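PDB 3KHS: purine nucleoside phosphorylase, which probably catalyses the reversible phosphorolysis of purine nucleosides, releasing the free base and ribose 1-phosphate for purine salvage. Local coordinates for residues F95-F100 and A219-V224. Sequence-based numbering, arbitrary orientation.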
loop_
_atom_site.group_PDB
_atom_site.type_symbol
_atom_site.label_atom_id
_atom_site.label_comp_id
_atom_site.label_asym_id
_atom_site.label_seq_id
_atom_site.Cartn_x
_atom_site.Cartn_y
_atom_site.Cartn_z
ATOM N N PHE B 95 3.637 -13.064 14.043
ATOM C CA PHE B 95 4.480 -14.167 14.507
ATOM C C PHE B 95 3.764 -14.950 15.616
ATOM O O PHE B 95 3.843 -16.171 15.676
ATOM C CB PHE B 95 5.832 -13.644 15.021
ATOM C CG PHE B 95 6.735 -14.722 15.546
ATOM C CD1 PHE B 95 7.284 -15.668 14.689
ATOM C CD2 PHE B 95 6.983 -14.828 16.912
ATOM C CE1 PHE B 95 8.064 -16.714 15.166
ATOM C CE2 PHE B 95 7.751 -15.860 17.406
ATOM C CZ PHE B 95 8.301 -16.812 16.534
ATOM N N PRO B 96 3.054 -14.251 16.512
ATOM C CA PRO B 96 2.356 -14.983 17.580
ATOM C C PRO B 96 1.297 -15.953 17.024
ATOM O O PRO B 96 1.002 -16.971 17.645
ATOM C CB PRO B 96 1.765 -13.864 18.443
ATOM C CG PRO B 96 2.741 -12.719 18.246
ATOM C CD PRO B 96 3.011 -12.795 16.744
ATOM N N MET B 97 0.735 -15.658 15.854
ATOM C CA MET B 97 -0.244 -16.573 15.264
ATOM C C MET B 97 0.453 -17.847 14.803
ATOM O O MET B 97 -0.133 -18.942 14.851
ATOM C CB MET B 97 -0.967 -15.975 14.047
ATOM C CG MET B 97 -2.096 -15.012 14.374
ATOM S SD MET B 97 -3.360 -15.671 15.439
ATOM C CE MET B 97 -2.848 -14.985 17.046
ATOM N N ARG B 98 1.684 -17.704 14.320
ATOM C CA ARG B 98 2.425 -18.872 13.881
ATOM C C ARG B 98 2.768 -19.682 15.139
ATOM O O ARG B 98 2.724 -20.907 15.124
ATOM C CB ARG B 98 3.672 -18.444 13.101
ATOM C CG ARG B 98 3.342 -17.815 11.759
ATOM C CD ARG B 98 4.587 -17.517 10.917
ATOM N NE ARG B 98 4.248 -16.990 9.587
ATOM C CZ ARG B 98 3.864 -15.732 9.342
ATOM N NH1 ARG B 98 3.772 -14.866 10.327
ATOM N NH2 ARG B 98 3.567 -15.341 8.107
ATOM N N VAL B 99 3.069 -18.986 16.231
ATOM C CA VAL B 99 3.369 -19.653 17.495
ATOM C C VAL B 99 2.111 -20.421 17.967
ATOM O O VAL B 99 2.193 -21.589 18.345
ATOM C CB VAL B 99 3.824 -18.616 18.549
ATOM C CG1 VAL B 99 3.932 -19.236 19.905
ATOM C CG2 VAL B 99 5.175 -18.011 18.133
ATOM N N PHE B 100 0.953 -19.761 17.943
ATOM C CA PHE B 100 -0.297 -20.410 18.320
ATOM C C PHE B 100 -0.414 -21.735 17.583
ATOM O O PHE B 100 -0.703 -22.750 18.186
ATOM C CB PHE B 100 -1.505 -19.546 17.941
ATOM C CG PHE B 100 -1.964 -18.608 19.035
ATOM C CD1 PHE B 100 -1.091 -18.173 20.012
ATOM C CD2 PHE B 100 -3.251 -18.117 19.036
ATOM C CE1 PHE B 100 -1.485 -17.274 20.954
ATOM C CE2 PHE B 100 -3.669 -17.200 19.989
ATOM C CZ PHE B 100 -2.792 -16.777 20.942
ATOM N N ALA B 219 -7.004 -8.443 10.719
ATOM C CA ALA B 219 -6.996 -9.046 9.389
ATOM C C ALA B 219 -5.724 -9.806 9.044
ATOM O O ALA B 219 -5.801 -10.930 8.550
ATOM C CB ALA B 219 -7.267 -7.973 8.306
ATOM N N PRO B 220 -4.532 -9.190 9.247
ATOM C CA PRO B 220 -3.334 -9.941 8.911
ATOM C C PRO B 220 -3.183 -11.156 9.817
ATOM O O PRO B 220 -2.635 -12.159 9.395
ATOM C CB PRO B 220 -2.192 -8.913 9.081
ATOM C CG PRO B 220 -2.719 -8.020 10.104
ATOM C CD PRO B 220 -4.165 -7.828 9.658
ATOM N N GLU B 221 -3.668 -11.072 11.049
ATOM C CA GLU B 221 -3.571 -12.196 11.959
ATOM C C GLU B 221 -4.464 -13.366 11.524
ATOM O O GLU B 221 -4.060 -14.530 11.630
ATOM C CB GLU B 221 -3.928 -11.769 13.372
ATOM C CG GLU B 221 -2.897 -10.857 14.019
ATOM C CD GLU B 221 -3.564 -9.834 14.915
ATOM O OE1 GLU B 221 -3.903 -8.731 14.423
ATOM O OE2 GLU B 221 -3.779 -10.142 16.106
ATOM N N THR B 222 -5.665 -13.075 11.034
ATOM C CA THR B 222 -6.553 -14.153 10.592
ATOM C C THR B 222 -6.090 -14.721 9.256
ATOM O O THR B 222 -6.374 -15.871 8.933
ATOM C CB THR B 222 -8.031 -13.689 10.463
ATOM O OG1 THR B 222 -8.137 -12.670 9.447
ATOM C CG2 THR B 222 -8.513 -13.134 11.793
ATOM N N ILE B 223 -5.384 -13.923 8.468
ATOM C CA ILE B 223 -4.884 -14.442 7.201
ATOM C C ILE B 223 -3.867 -15.546 7.524
ATOM O O ILE B 223 -3.860 -16.598 6.908
ATOM C CB ILE B 223 -4.131 -13.379 6.376
ATOM C CG1 ILE B 223 -5.107 -12.340 5.824
ATOM C CG2 ILE B 223 -3.339 -14.073 5.247
ATOM C CD1 ILE B 223 -4.391 -11.200 5.110
ATOM N N VAL B 224 -2.998 -15.271 8.487
ATOM C CA VAL B 224 -1.962 -16.204 8.888
ATOM C C VAL B 224 -2.553 -17.410 9.633
ATOM O O VAL B 224 -2.175 -18.543 9.373
ATOM C CB VAL B 224 -0.926 -15.479 9.740
ATOM C CG1 VAL B 224 0.059 -16.476 10.327
ATOM C CG2 VAL B 224 -0.230 -14.405 8.879
#
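Met97 and Arg98 meet Glu221 and Val224 where two short helices of the alpha/beta phosphorylase fold, 95-102 and 219-227, run side by side; over these segments the axes pass 9.0 Å apart at 32° to one another. Met97 is the side chain to follow. Met97 CB packs against Val224 CG1, 3.9 Å away. The next carbon, CG, lies beside the backbone N (chi1 -79°), which brings it against the other helix: Met97 CG sits 3.4 Å from Glu221 O, the backbone carbonyl oxygen, and also touches Glu221 CB. Past a bend at chi2, Met97 SD still grazes Glu221 O, at 4.0 Å. The turn at chi3 (99°) then carries CE back to its own helix, where it settles over one face of the Phe100 ring, toward the rim. Beyond the two helices Met97 also packs on Met78 of strand 73-79, which means that this one side chain touches the sheet as well as the other helix.

Val224 serves two neighbours with one methyl. While CG1 receives Met97 CB, it also touches Arg98 CG and stands over the centre of one face of the Arg98 guanidinium, 4.0 Å above the plane. The guanidinium is steadied by hydrogen bonds from NH2 to Pro143 O and from NH1 to Thr94 OG1. Of the buried Glu221 side chain it is CB that meets Met97, beside the backbone O; its carboxylate forms a salt bridge through OE2 with Arg81. At the far tip of Arg98, NH2 comes within 4.0 Å of the other valine methyl, Val224 CG2.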